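Local coordinates for protein Exo-poly-alpha-D-galacturonosidase (PDB 3JUR) that probably hydrolyses the galacturonan chains of pectin from their ends, as a right-handed beta-helix glycosidase of family 28 that assembles into a tetramer, at residues L220-I225 with S245-L250; E12-H17 with S280-V285; F90-E95 with D134-N139; H141-K146 with I231-P236. One frame throughout, in Å; residues are numbered along the deposited sequence.

The four contacts lie along a right-handed parallel beta-helix. Interactions 1 and 2 touch, their centres 8 Å apart: strand 249-252 pairs with strand 280-291, where Met249 O lies 2.8 Å from Leu284 N, and helix 6-16 lies over this part of the beta-helix. Interactions 3 and 4 form a second pair across the chain's centre from interaction 2, with centres 10 Å apart; there Ala137 CB comes within 3.4 Å of Trp143 NE1. Strand 224-233 links the groups, one end entering interaction 1 and the other interaction 4, whose centres are 26 Å apart. Interaction 4 runs up to Asn237 and Asn238, in the region probably forming the catalytic cleft, as in relatives.

Interaction 1 (L220-I225 with S245-L250); sequences LSENVI and SCKYML
Val224 O receives the N-H of Leu250 at 2.9 Å, and the CA-H of Met249 reaches the same oxygen. The pattern recurs before the corner: Ser221 O takes Lys247 N at 3.0 Å, and Lys247 O takes Asn223 N at 3.2 Å. At the corner itself Val224 N bonds to Tyr248 O. These are parallel beta bridges between successive coils of the beta-helix, both segments turning at matched positions, Asn223 and Tyr248. Side chains follow the same register. Val224 CB rests 4.0 Å from Met249 CG, which is held anti to its backbone N (chi1 -179°). Leu220 CD2 meets Ser245 CB at 3.5 Å, and Cys246 SG accepts a weak bond from Ser221 N. On the outer face the Glu222 carboxylate runs beside the Tyr248 ring, OE2 at its edge. Main-chain bonds thus set the coil spacing, and the side chains add one apolar pair, Val224 on Met249, among mixed contacts.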
loop_
_atom_site.group_PDB
_atom_site.type_symbol
_atom_site.label_atom_id
_atom_site.label_comp_id
_atom_site.label_asym_id
_atom_site.label_seq_id
_atom_site.Cartn_x
_atom_site.Cartn_y
_atom_site.Cartn_z
ATOM N N LEU D 220 -30.686 -8.723 -34.416
ATOM C CA LEU D 220 -30.206 -9.288 -35.684
ATOM C C LEU D 220 -29.921 -8.189 -36.702
ATOM O O LEU D 220 -30.153 -8.342 -37.909
ATOM C CB LEU D 220 -31.195 -10.326 -36.221
ATOM C CG LEU D 220 -31.328 -11.623 -35.422
ATOM C CD1 LEU D 220 -32.609 -12.352 -35.790
ATOM C CD2 LEU D 220 -30.112 -12.517 -35.647
ATOM N N SER D 221 -29.405 -7.079 -36.183
ATOM C CA SER D 221 -29.187 -5.872 -36.958
ATOM C C SER D 221 -27.702 -5.591 -37.138
ATOM O O SER D 221 -26.864 -6.037 -36.343
ATOM C CB SER D 221 -29.880 -4.683 -36.290
ATOM O OG SER D 221 -31.289 -4.817 -36.388
ATOM N N GLU D 222 -27.391 -4.834 -38.183
ATOM C CA GLU D 222 -26.015 -4.528 -38.534
ATOM C C GLU D 222 -25.855 -3.050 -38.873
ATOM O O GLU D 222 -26.728 -2.448 -39.515
ATOM C CB GLU D 222 -25.585 -5.399 -39.713
ATOM C CG GLU D 222 -24.096 -5.494 -39.894
ATOM C CD GLU D 222 -23.701 -6.590 -40.863
ATOM O OE1 GLU D 222 -24.228 -7.718 -40.729
ATOM O OE2 GLU D 222 -22.863 -6.318 -41.750
ATOM N N ASN D 223 -24.728 -2.481 -38.447
ATOM C CA ASN D 223 -24.442 -1.051 -38.590
ATOM C C ASN D 223 -25.448 -0.183 -37.826
ATOM O O ASN D 223 -26.312 0.483 -38.416
ATOM C CB ASN D 223 -24.322 -0.640 -40.066
ATOM C CG ASN D 223 -23.996 0.830 -40.236
ATOM O OD1 ASN D 223 -23.520 1.481 -39.310
ATOM N ND2 ASN D 223 -24.251 1.363 -41.428
ATOM N N VAL D 224 -25.317 -0.200 -36.500
ATOM C CA VAL D 224 -26.222 0.529 -35.624
ATOM C C VAL D 224 -25.431 1.562 -34.803
ATOM O O VAL D 224 -24.406 1.233 -34.194
ATOM C CB VAL D 224 -27.002 -0.447 -34.692
ATOM C CG1 VAL D 224 -28.015 0.299 -33.831
ATOM C CG2 VAL D 224 -27.684 -1.556 -35.501
ATOM N N ILE D 225 -25.901 2.809 -34.819
ATOM C CA ILE D 225 -25.310 3.887 -34.026
ATOM C C ILE D 225 -26.353 4.438 -33.043
ATOM O O ILE D 225 -27.450 4.839 -33.437
ATOM C CB ILE D 225 -24.772 5.044 -34.920
ATOM C CG1 ILE D 225 -23.647 4.553 -35.833
ATOM C CG2 ILE D 225 -24.295 6.219 -34.076
ATOM C CD1 ILE D 225 -23.349 5.490 -37.018
ATOM N N SER D 245 -27.841 -10.217 -30.904
ATOM C CA SER D 245 -27.317 -10.783 -32.162
ATOM C C SER D 245 -26.989 -9.706 -33.206
ATOM O O SER D 245 -27.227 -9.891 -34.399
ATOM C CB SER D 245 -28.247 -11.858 -32.739
ATOM O OG SER D 245 -28.237 -13.031 -31.950
ATOM N N CYS D 246 -26.450 -8.586 -32.735
ATOM C CA CYS D 246 -26.070 -7.470 -33.600
ATOM C C CYS D 246 -24.585 -7.483 -33.928
ATOM O O CYS D 246 -23.773 -7.998 -33.155
ATOM C CB CYS D 246 -26.453 -6.139 -32.953
ATOM S SG CYS D 246 -28.229 -5.900 -32.892
ATOM N N LYS D 247 -24.243 -6.912 -35.076
ATOM C CA LYS D 247 -22.865 -6.860 -35.557
ATOM C C LYS D 247 -22.523 -5.434 -36.005
ATOM O O LYS D 247 -23.287 -4.823 -36.750
ATOM C CB LYS D 247 -22.675 -7.842 -36.723
ATOM C CG LYS D 247 -21.223 -8.061 -37.130
ATOM C CD LYS D 247 -21.082 -9.093 -38.247
ATOM C CE LYS D 247 -19.625 -9.238 -38.673
ATOM N NZ LYS D 247 -19.398 -10.332 -39.666
ATOM N N TYR D 248 -21.373 -4.928 -35.560
ATOM C CA TYR D 248 -20.911 -3.564 -35.863
ATOM C C TYR D 248 -21.864 -2.517 -35.313
ATOM O O TYR D 248 -22.759 -2.023 -36.015
ATOM C CB TYR D 248 -20.679 -3.341 -37.366
ATOM C CG TYR D 248 -19.670 -4.268 -37.988
ATOM C CD1 TYR D 248 -18.357 -4.305 -37.531
ATOM C CD2 TYR D 248 -20.020 -5.087 -39.064
ATOM C CE1 TYR D 248 -17.417 -5.158 -38.109
ATOM C CE2 TYR D 248 -19.088 -5.938 -39.653
ATOM C CZ TYR D 248 -17.790 -5.971 -39.165
ATOM O OH TYR D 248 -16.859 -6.811 -39.731
ATOM N N MET D 249 -21.669 -2.199 -34.042
ATOM C CA MET D 249 -22.506 -1.243 -33.351
ATOM C C MET D 249 -21.648 -0.302 -32.526
ATOM O O MET D 249 -20.642 -0.718 -31.929
ATOM C CB MET D 249 -23.515 -1.973 -32.463
ATOM C CG MET D 249 -24.471 -1.071 -31.703
ATOM S SD MET D 249 -25.860 -2.018 -31.055
ATOM C CE MET D 249 -26.590 -0.834 -29.953
ATOM N N LEU D 250 -22.057 0.964 -32.505
ATOM C CA LEU D 250 -21.431 1.985 -31.678
ATOM C C LEU D 250 -22.456 2.596 -30.739
ATOM O O LEU D 250 -23.550 2.977 -31.157
ATOM C CB LEU D 250 -20.791 3.073 -32.554
ATOM C CG LEU D 250 -20.277 4.345 -31.876
ATOM C CD1 LEU D 250 -19.125 4.042 -30.895
ATOM C CD2 LEU D 250 -19.856 5.368 -32.930
#

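Interaction 2 (E12-H17 with S280-V285)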
loop_
_atom_site.group_PDB
_atom_site.type_symbol
_atom_site.label_atom_id
_atom_site.label_comp_id
_atom_site.label_asym_id
_atom_site.label_seq_id
_atom_site.Cartn_x
_atom_site.Cartn_y
_atom_site.Cartn_z
ATOM N N GLU D 12 -10.901 -0.204 -34.048
ATOM C CA GLU D 12 -10.635 0.214 -35.428
ATOM C C GLU D 12 -11.589 -0.471 -36.389
ATOM O O GLU D 12 -12.229 0.178 -37.207
ATOM C CB GLU D 12 -9.223 -0.195 -35.828
ATOM C CG GLU D 12 -8.352 0.921 -36.308
ATOM C CD GLU D 12 -7.462 1.431 -35.196
ATOM O OE1 GLU D 12 -7.991 2.147 -34.320
ATOM O OE2 GLU D 12 -6.255 1.099 -35.191
ATOM N N GLU D 13 -11.648 -1.796 -36.278
ATOM C CA GLU D 13 -12.480 -2.649 -37.112
ATOM C C GLU D 13 -13.959 -2.256 -37.029
ATOM O O GLU D 13 -14.633 -2.150 -38.059
ATOM C CB GLU D 13 -12.255 -4.118 -36.719
ATOM C CG GLU D 13 -13.210 -5.135 -37.345
ATOM C CD GLU D 13 -13.029 -5.316 -38.847
ATOM O OE1 GLU D 13 -12.017 -4.844 -39.411
ATOM O OE2 GLU D 13 -13.919 -5.940 -39.467
ATOM N N ILE D 14 -14.451 -2.032 -35.809
ATOM C CA ILE D 14 -15.817 -1.562 -35.599
ATOM C C ILE D 14 -16.060 -0.220 -36.300
ATOM O O ILE D 14 -17.021 -0.080 -37.062
ATOM C CB ILE D 14 -16.179 -1.451 -34.084
ATOM C CG1 ILE D 14 -16.030 -2.813 -33.398
ATOM C CG2 ILE D 14 -17.609 -0.940 -33.918
ATOM C CD1 ILE D 14 -15.931 -2.769 -31.887
ATOM N N LEU D 15 -15.187 0.754 -36.046
ATOM C CA LEU D 15 -15.304 2.084 -36.661
ATOM C C LEU D 15 -15.221 2.057 -38.195
ATOM O O LEU D 15 -15.763 2.941 -38.867
ATOM C CB LEU D 15 -14.266 3.058 -36.079
ATOM C CG LEU D 15 -14.473 3.450 -34.608
ATOM C CD1 LEU D 15 -13.217 4.063 -34.003
ATOM C CD2 LEU D 15 -15.665 4.392 -34.448
ATOM N N ASN D 16 -14.552 1.046 -38.744
ATOM C CA ASN D 16 -14.455 0.897 -40.198
ATOM C C ASN D 16 -15.740 0.392 -40.857
ATOM O O ASN D 16 -15.915 0.535 -42.065
ATOM C CB ASN D 16 -13.265 0.004 -40.587
ATOM C CG ASN D 16 -11.926 0.726 -40.480
ATOM O OD1 ASN D 16 -11.858 1.954 -40.559
ATOM N ND2 ASN D 16 -10.850 -0.038 -40.309
ATOM N N HIS D 17 -16.634 -0.196 -40.066
ATOM C CA HIS D 17 -17.871 -0.764 -40.608
ATOM C C HIS D 17 -19.124 -0.138 -39.986
ATOM O O HIS D 17 -20.218 -0.707 -40.020
ATOM C CB HIS D 17 -17.849 -2.291 -40.486
ATOM C CG HIS D 17 -16.748 -2.933 -41.274
ATOM N ND1 HIS D 17 -15.568 -3.358 -40.700
ATOM C CD2 HIS D 17 -16.635 -3.187 -42.599
ATOM C CE1 HIS D 17 -14.783 -3.865 -41.636
ATOM N NE2 HIS D 17 -15.405 -3.770 -42.796
ATOM N N SER D 280 -23.700 -11.667 -31.009
ATOM C CA SER D 280 -23.423 -10.236 -30.994
ATOM C C SER D 280 -21.909 -10.101 -31.032
ATOM O O SER D 280 -21.202 -10.781 -30.280
ATOM C CB SER D 280 -23.970 -9.558 -29.739
ATOM O OG SER D 280 -25.261 -9.013 -29.952
ATOM N N GLU D 281 -21.412 -9.240 -31.915
ATOM C CA GLU D 281 -19.975 -9.091 -32.109
ATOM C C GLU D 281 -19.621 -7.735 -32.711
ATOM O O GLU D 281 -20.411 -7.143 -33.453
ATOM C CB GLU D 281 -19.408 -10.238 -32.963
ATOM C CG GLU D 281 -20.023 -10.359 -34.346
ATOM C CD GLU D 281 -19.406 -11.466 -35.184
ATOM O OE1 GLU D 281 -20.032 -11.846 -36.211
ATOM O OE2 GLU D 281 -18.304 -11.944 -34.825
ATOM N N TYR D 282 -18.426 -7.253 -32.377
ATOM C CA TYR D 282 -17.931 -5.963 -32.844
ATOM C C TYR D 282 -18.841 -4.833 -32.374
ATOM O O TYR D 282 -19.441 -4.113 -33.175
ATOM C CB TYR D 282 -17.742 -5.973 -34.368
ATOM C CG TYR D 282 -16.624 -6.878 -34.837
ATOM C CD1 TYR D 282 -15.313 -6.673 -34.408
ATOM C CD2 TYR D 282 -16.867 -7.926 -35.731
ATOM C CE1 TYR D 282 -14.268 -7.495 -34.839
ATOM C CE2 TYR D 282 -15.823 -8.752 -36.175
ATOM C CZ TYR D 282 -14.531 -8.526 -35.712
ATOM O OH TYR D 282 -13.492 -9.323 -36.134
ATOM N N ILE D 283 -18.958 -4.726 -31.053
ATOM C CA ILE D 283 -19.753 -3.699 -30.386
ATOM C C ILE D 283 -18.795 -2.783 -29.634
ATOM O O ILE D 283 -17.982 -3.248 -28.822
ATOM C CB ILE D 283 -20.772 -4.291 -29.354
ATOM C CG1 ILE D 283 -21.483 -5.560 -29.873
ATOM C CG2 ILE D 283 -21.773 -3.214 -28.893
ATOM C CD1 ILE D 283 -22.393 -5.362 -31.065
ATOM N N LEU D 284 -18.894 -1.487 -29.921
ATOM C CA LEU D 284 -18.065 -0.479 -29.286
ATOM C C LEU D 284 -18.942 0.397 -28.394
ATOM O O LEU D 284 -19.921 0.982 -28.856
ATOM C CB LEU D 284 -17.326 0.360 -30.343
ATOM C CG LEU D 284 -16.403 1.488 -29.875
ATOM C CD1 LEU D 284 -15.249 0.944 -29.011
ATOM C CD2 LEU D 284 -15.863 2.238 -31.075
ATOM N N VAL D 285 -18.596 0.448 -27.110
ATOM C CA VAL D 285 -19.320 1.247 -26.118
ATOM C C VAL D 285 -18.323 2.239 -25.511
ATOM O O VAL D 285 -17.426 1.835 -24.764
ATOM C CB VAL D 285 -19.916 0.337 -25.013
ATOM C CG1 VAL D 285 -20.730 1.146 -23.982
ATOM C CG2 VAL D 285 -20.779 -0.762 -25.643
#
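Ile14 CD1 lies against the strand backbone itself, 3.6 Å from both Tyr282 C and Ile283 C, while Ile14 CG1 touches Tyr282 CB at 3.7 Å. Its other branch, CG2, anti to the backbone N, packs beside Leu284 CB at 3.8 Å, so the isoleucine sits over the strand between the side chains of Tyr282 and Leu284. Leu15 closes the far end, its CG meeting Leu284 CD2 at 4.0 Å. At the near end Glu13 CG stands over one face of the Tyr282 ring, 4.1 Å from the centroid, a CH-pi contact. The bend at chi2 (68°) lifts the Glu13 carboxylate off the ring face, still above it, where OE2 hydrogen-bonds to Tyr248 OH. That tyrosine ring also meets Tyr282 almost in parallel, and His17 at about 30°. His17 is held in turn by a bond from ND1 to Glu13 O, 3.1 Å long. No hydrogen bond joins the two segments. The axes of helix 12-16 and strand 280-285 pass 8.0 Å apart at 94°. Helix 6-16 therefore lies across the coils of the beta-helix, its Ile10 and Glu11 extending the same contact, while strands 249-252 and 309-320 flank the strand beneath.

Interaction 3 (F90-E95 with D134-N139)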
loop_
_atom_site.group_PDB
_atom_site.type_symbol
_atom_site.label_atom_id
_atom_site.label_comp_id
_atom_site.label_asym_id
_atom_site.label_seq_id
_atom_site.Cartn_x
_atom_site.Cartn_y
_atom_site.Cartn_z
ATOM N N PHE D 90 -46.875 7.611 -25.792
ATOM C CA PHE D 90 -47.578 6.418 -26.236
ATOM C C PHE D 90 -48.761 6.080 -25.351
ATOM O O PHE D 90 -48.649 6.095 -24.129
ATOM C CB PHE D 90 -46.610 5.244 -26.362
ATOM C CG PHE D 90 -45.623 5.421 -27.470
ATOM C CD1 PHE D 90 -44.407 6.062 -27.239
ATOM C CD2 PHE D 90 -45.923 4.990 -28.756
ATOM C CE1 PHE D 90 -43.498 6.246 -28.268
ATOM C CE2 PHE D 90 -45.019 5.170 -29.791
ATOM C CZ PHE D 90 -43.810 5.797 -29.549
ATOM N N ILE D 91 -49.900 5.800 -25.983
ATOM C CA ILE D 91 -51.116 5.430 -25.258
ATOM C C ILE D 91 -50.992 3.987 -24.742
ATOM O O ILE D 91 -50.866 3.052 -25.534
ATOM C CB ILE D 91 -52.394 5.633 -26.114
ATOM C CG1 ILE D 91 -52.471 7.081 -26.628
ATOM C CG2 ILE D 91 -53.645 5.291 -25.298
ATOM C CD1 ILE D 91 -53.408 7.291 -27.816
ATOM N N PRO D 92 -51.013 3.813 -23.405
ATOM C CA PRO D 92 -50.750 2.519 -22.781
ATOM C C PRO D 92 -51.979 1.591 -22.734
ATOM O O PRO D 92 -52.322 1.072 -21.666
ATOM C CB PRO D 92 -50.315 2.916 -21.371
ATOM C CG PRO D 92 -51.134 4.145 -21.082
ATOM C CD PRO D 92 -51.285 4.860 -22.398
ATOM N N ASP D 93 -52.632 1.397 -23.879
ATOM C CA ASP D 93 -53.695 0.396 -24.020
ATOM C C ASP D 93 -53.184 -0.744 -24.903
ATOM O O ASP D 93 -52.976 -0.543 -26.103
ATOM C CB ASP D 93 -54.957 1.022 -24.625
ATOM C CG ASP D 93 -56.158 0.074 -24.615
ATOM O OD1 ASP D 93 -57.295 0.577 -24.614
ATOM O OD2 ASP D 93 -55.984 -1.165 -24.609
ATOM N N PRO D 94 -52.985 -1.946 -24.314
ATOM C CA PRO D 94 -52.387 -3.079 -25.039
ATOM C C PRO D 94 -53.090 -3.392 -26.360
ATOM O O PRO D 94 -52.435 -3.764 -27.334
ATOM C CB PRO D 94 -52.542 -4.244 -24.055
ATOM C CG PRO D 94 -52.567 -3.591 -22.718
ATOM C CD PRO D 94 -53.334 -2.317 -22.930
ATOM N N GLU D 95 -54.412 -3.225 -26.378
ATOM C CA GLU D 95 -55.232 -3.414 -27.578
ATOM C C GLU D 95 -54.658 -2.671 -28.790
ATOM O O GLU D 95 -54.685 -3.182 -29.912
ATOM C CB GLU D 95 -56.673 -2.964 -27.301
ATOM C CG GLU D 95 -57.739 -3.744 -28.054
ATOM C CD GLU D 95 -58.183 -5.015 -27.331
ATOM O OE1 GLU D 95 -57.359 -5.946 -27.160
ATOM O OE2 GLU D 95 -59.370 -5.084 -26.942
ATOM N N ASP D 134 -42.039 8.933 -24.674
ATOM C CA ASP D 134 -42.651 8.639 -23.378
ATOM C C ASP D 134 -43.581 7.427 -23.501
ATOM O O ASP D 134 -44.681 7.526 -24.050
ATOM C CB ASP D 134 -43.396 9.883 -22.874
ATOM C CG ASP D 134 -44.114 9.665 -21.549
ATOM O OD1 ASP D 134 -44.026 8.569 -20.942
ATOM O OD2 ASP D 134 -44.777 10.623 -21.111
ATOM N N GLY D 135 -43.118 6.286 -22.995
ATOM C CA GLY D 135 -43.845 5.023 -23.103
ATOM C C GLY D 135 -45.061 4.883 -22.206
ATOM O O GLY D 135 -45.823 3.921 -22.344
ATOM N N SER D 136 -45.223 5.835 -21.285
ATOM C CA SER D 136 -46.350 5.898 -20.347
ATOM C C SER D 136 -46.496 4.708 -19.391
ATOM O O SER D 136 -47.575 4.496 -18.824
ATOM C CB SER D 136 -47.676 6.154 -21.081
ATOM O OG SER D 136 -47.636 7.377 -21.794
ATOM N N ALA D 137 -45.426 3.941 -19.204
ATOM C CA ALA D 137 -45.444 2.855 -18.227
ATOM C C ALA D 137 -45.297 3.404 -16.808
ATOM O O ALA D 137 -44.552 4.357 -16.568
ATOM C CB ALA D 137 -44.352 1.845 -18.523
ATOM N N ASP D 138 -46.020 2.794 -15.880
ATOM C CA ASP D 138 -45.956 3.143 -14.466
ATOM C C ASP D 138 -46.548 1.973 -13.674
ATOM O O ASP D 138 -46.731 0.889 -14.229
ATOM C CB ASP D 138 -46.691 4.470 -14.183
ATOM C CG ASP D 138 -48.133 4.471 -14.675
ATOM O OD1 ASP D 138 -48.704 3.383 -14.891
ATOM O OD2 ASP D 138 -48.701 5.570 -14.845
ATOM N N ASN D 139 -46.850 2.189 -12.396
ATOM C CA ASN D 139 -47.411 1.138 -11.544
ATOM C C ASN D 139 -48.831 0.712 -11.918
ATOM O O ASN D 139 -49.348 -0.272 -11.384
ATOM C CB ASN D 139 -47.360 1.556 -10.072
ATOM C CG ASN D 139 -45.941 1.630 -9.534
ATOM O OD1 ASN D 139 -44.974 1.266 -10.212
ATOM N ND2 ASN D 139 -45.810 2.109 -8.306
#
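Phe90 N gives a nearly straight hydrogen bond to Asp134 O (2.8 Å, 171°), and the carbonyl of the same residue, Phe90 O, accepts Ser136 OG, also at 2.8 Å. The hydroxyl is tilted 20° from the plane of that carbonyl. Together they hold the close part of the contact, in which the Phe90 ring turns its edge to the strand end: CD1 lies 3.5 Å from Asp134 O. Ser136 OG is set beside its own backbone N (chi1 -60°), which points it at Phe90. An Asx turn fixes the bend behind it, Ser136 N reaching Asp134 OD1 at 3.0 Å from above the carboxylate plane; Asn210 ND2 also hydrogen-bonds to OD1. Strands 87-90 and 132-134 are parallel neighbours in successive coils of the beta-helix, and here both segments leave them for loops. Lys89 NZ, bound to Asp134 OD2 and to Ser136 OG, ties segment 134-139 to the end of strand 87-90. With an alanine at Ser136, Phe90 O would probably lose its hydroxyl mate and Lys89 one of its partners, so the departing loops would be less firmly joined. The looser side is at Pro92, partly exposed, whose ring meets Ser136 by van der Waals contact, CG to CB at 4.0 Å. Beyond it the segments diverge, and the 3-10 turn at Pro94 and Glu95 lies well away from the other loop, with Glu95 exposed.

Interaction 4 (H141-K146 with I231-P236)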
loop_
_atom_site.group_PDB
_atom_site.type_symbol
_atom_site.label_atom_id
_atom_site.label_comp_id
_atom_site.label_asym_id
_atom_site.label_seq_id
_atom_site.Cartn_x
_atom_site.Cartn_y
_atom_site.Cartn_z
ATOM N N HIS D 141 -49.660 0.769 -15.434
ATOM C CA HIS D 141 -49.563 0.435 -16.860
ATOM C C HIS D 141 -48.298 -0.346 -17.223
ATOM O O HIS D 141 -47.173 0.095 -16.940
ATOM C CB HIS D 141 -49.699 1.701 -17.716
ATOM C CG HIS D 141 -50.944 2.486 -17.431
ATOM N ND1 HIS D 141 -50.989 3.494 -16.489
ATOM C CD2 HIS D 141 -52.195 2.395 -17.945
ATOM C CE1 HIS D 141 -52.211 3.999 -16.447
ATOM N NE2 HIS D 141 -52.961 3.352 -17.321
ATOM N N TRP D 142 -48.501 -1.508 -17.849
ATOM C CA TRP D 142 -47.426 -2.443 -18.231
ATOM C C TRP D 142 -46.669 -3.109 -17.068
ATOM O O TRP D 142 -46.529 -4.335 -17.047
ATOM C CB TRP D 142 -46.411 -1.794 -19.190
ATOM C CG TRP D 142 -46.984 -1.272 -20.484
ATOM C CD1 TRP D 142 -47.060 0.033 -20.871
ATOM C CD2 TRP D 142 -47.536 -2.043 -21.562
ATOM N NE1 TRP D 142 -47.625 0.129 -22.117
ATOM C CE2 TRP D 142 -47.928 -1.130 -22.568
ATOM C CE3 TRP D 142 -47.745 -3.413 -21.774
ATOM C CZ2 TRP D 142 -48.515 -1.541 -23.771
ATOM C CZ3 TRP D 142 -48.329 -3.823 -22.972
ATOM C CH2 TRP D 142 -48.705 -2.885 -23.954
ATOM N N TRP D 143 -46.169 -2.310 -16.121
ATOM C CA TRP D 143 -45.289 -2.827 -15.056
ATOM C C TRP D 143 -45.915 -3.891 -14.139
ATOM O O TRP D 143 -45.215 -4.825 -13.736
ATOM C CB TRP D 143 -44.675 -1.695 -14.207
ATOM C CG TRP D 143 -43.698 -0.797 -14.933
ATOM C CD1 TRP D 143 -43.146 -1.001 -16.163
ATOM C CD2 TRP D 143 -43.139 0.431 -14.444
ATOM N NE1 TRP D 143 -42.294 0.030 -16.482
ATOM C CE2 TRP D 143 -42.271 0.923 -15.444
ATOM C CE3 TRP D 143 -43.288 1.162 -13.254
ATOM C CZ2 TRP D 143 -41.553 2.118 -15.295
ATOM C CZ3 TRP D 143 -42.581 2.354 -13.107
ATOM C CH2 TRP D 143 -41.718 2.818 -14.126
ATOM N N PRO D 144 -47.218 -3.761 -13.802
ATOM C CA PRO D 144 -47.838 -4.830 -13.012
ATOM C C PRO D 144 -47.679 -6.233 -13.615
ATOM O O PRO D 144 -47.709 -7.221 -12.875
ATOM C CB PRO D 144 -49.311 -4.429 -12.981
ATOM C CG PRO D 144 -49.280 -2.954 -13.047
ATOM C CD PRO D 144 -48.117 -2.596 -13.931
ATOM N N TRP D 145 -47.486 -6.318 -14.930
ATOM C CA TRP D 145 -47.336 -7.612 -15.602
ATOM C C TRP D 145 -46.105 -8.406 -15.149
ATOM O O TRP D 145 -46.071 -9.630 -15.295
ATOM C CB TRP D 145 -47.349 -7.438 -17.124
ATOM C CG TRP D 145 -48.698 -7.059 -17.685
ATOM C CD1 TRP D 145 -49.816 -6.685 -16.980
ATOM C CD2 TRP D 145 -49.061 -6.988 -19.071
ATOM N NE1 TRP D 145 -50.851 -6.398 -17.841
ATOM C CE2 TRP D 145 -50.417 -6.575 -19.129
ATOM C CE3 TRP D 145 -48.374 -7.234 -20.269
ATOM C CZ2 TRP D 145 -51.099 -6.410 -20.339
ATOM C CZ3 TRP D 145 -49.059 -7.069 -21.475
ATOM C CH2 TRP D 145 -50.405 -6.658 -21.497
ATOM N N LYS D 146 -45.108 -7.710 -14.595
ATOM C CA LYS D 146 -43.898 -8.347 -14.063
ATOM C C LYS D 146 -44.189 -9.295 -12.891
ATOM O O LYS D 146 -43.571 -10.357 -12.777
ATOM C CB LYS D 146 -42.862 -7.284 -13.662
ATOM C CG LYS D 146 -41.616 -7.816 -12.928
ATOM C CD LYS D 146 -40.812 -8.806 -13.774
ATOM C CE LYS D 146 -39.746 -9.500 -12.945
ATOM N NZ LYS D 146 -39.076 -10.593 -13.714
ATOM N N ILE D 231 -31.424 7.786 -21.490
ATOM C CA ILE D 231 -32.391 6.852 -20.923
ATOM C C ILE D 231 -32.606 7.215 -19.465
ATOM O O ILE D 231 -31.645 7.315 -18.688
ATOM C CB ILE D 231 -31.899 5.377 -20.968
ATOM C CG1 ILE D 231 -31.502 4.945 -22.390
ATOM C CG2 ILE D 231 -32.952 4.437 -20.358
ATOM C CD1 ILE D 231 -32.634 4.854 -23.349
ATOM N N SER D 232 -33.869 7.398 -19.099
ATOM C CA SER D 232 -34.251 7.651 -17.719
ATOM C C SER D 232 -35.551 6.909 -17.413
ATOM O O SER D 232 -36.641 7.458 -17.562
ATOM C CB SER D 232 -34.404 9.147 -17.477
ATOM O OG SER D 232 -34.798 9.394 -16.145
ATOM N N SER D 233 -35.416 5.649 -17.000
ATOM C CA SER D 233 -36.556 4.774 -16.738
ATOM C C SER D 233 -36.128 3.674 -15.783
ATOM O O SER D 233 -35.262 2.862 -16.107
ATOM C CB SER D 233 -37.077 4.171 -18.047
ATOM O OG SER D 233 -38.394 3.685 -17.894
ATOM N N THR D 234 -36.728 3.648 -14.598
ATOM C CA THR D 234 -36.235 2.781 -13.524
ATOM C C THR D 234 -37.198 1.670 -13.089
ATOM O O THR D 234 -37.095 1.144 -11.971
ATOM C CB THR D 234 -35.783 3.610 -12.305
ATOM O OG1 THR D 234 -36.854 4.457 -11.877
ATOM C CG2 THR D 234 -34.562 4.466 -12.665
ATOM N N GLY D 235 -38.112 1.293 -13.984
ATOM C CA GLY D 235 -39.049 0.197 -13.727
ATOM C C GLY D 235 -38.449 -1.196 -13.866
ATOM O O GLY D 235 -37.249 -1.337 -14.111
ATOM N N PRO D 236 -39.284 -2.242 -13.707
ATOM C CA PRO D 236 -38.774 -3.614 -13.749
ATOM C C PRO D 236 -38.342 -3.995 -15.161
ATOM O O PRO D 236 -39.095 -3.798 -16.121
ATOM C CB PRO D 236 -39.973 -4.452 -13.299
ATOM C CG PRO D 236 -41.161 -3.633 -13.664
ATOM C CD PRO D 236 -40.746 -2.200 -13.509
#
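Trp143 carries the contact through the face of its indole, against which Gly235 and Pro236 lie. Two CH-pi contacts cover that face: Gly235 CA stands 3.7 Å from the centroid of the six-membered ring, and Pro236 CD 3.6 Å from that of the five-membered ring, only 13° off the ring normal. The two side chains, Trp143 and Pro236, cross at about a right angle. Glycine is well suited here, since any side chain would point into the indole. Apolar packing adds Lys146, whose CG lies 3.8 Å from Pro236 CB; bent at chi2 (61°), the lysine slides past the proline and leads its amine away from it. Polar contacts work around the ring instead. Ser233 OG comes to the edge of the indole at CZ2, 4.4 Å away, but is engaged by Asn238 OD1 and Ser211 N. Trp143 NE1 gives its hydrogen to Ser211 O, which fixes how the indole is turned. A serine in place of Trp143 would probably strip Gly235 and Pro236 of their aromatic cover and leave Ser211 O without its donor. The 3-10 turn at 143-146 thus packs on the loop leaving strand 224-233 of the beta-helix. That loop leads to Asn237 and Asn238, in a segment resembling the Asn-Thr-Asp motif of family 28, consistent with a place beside the catalytic cleft.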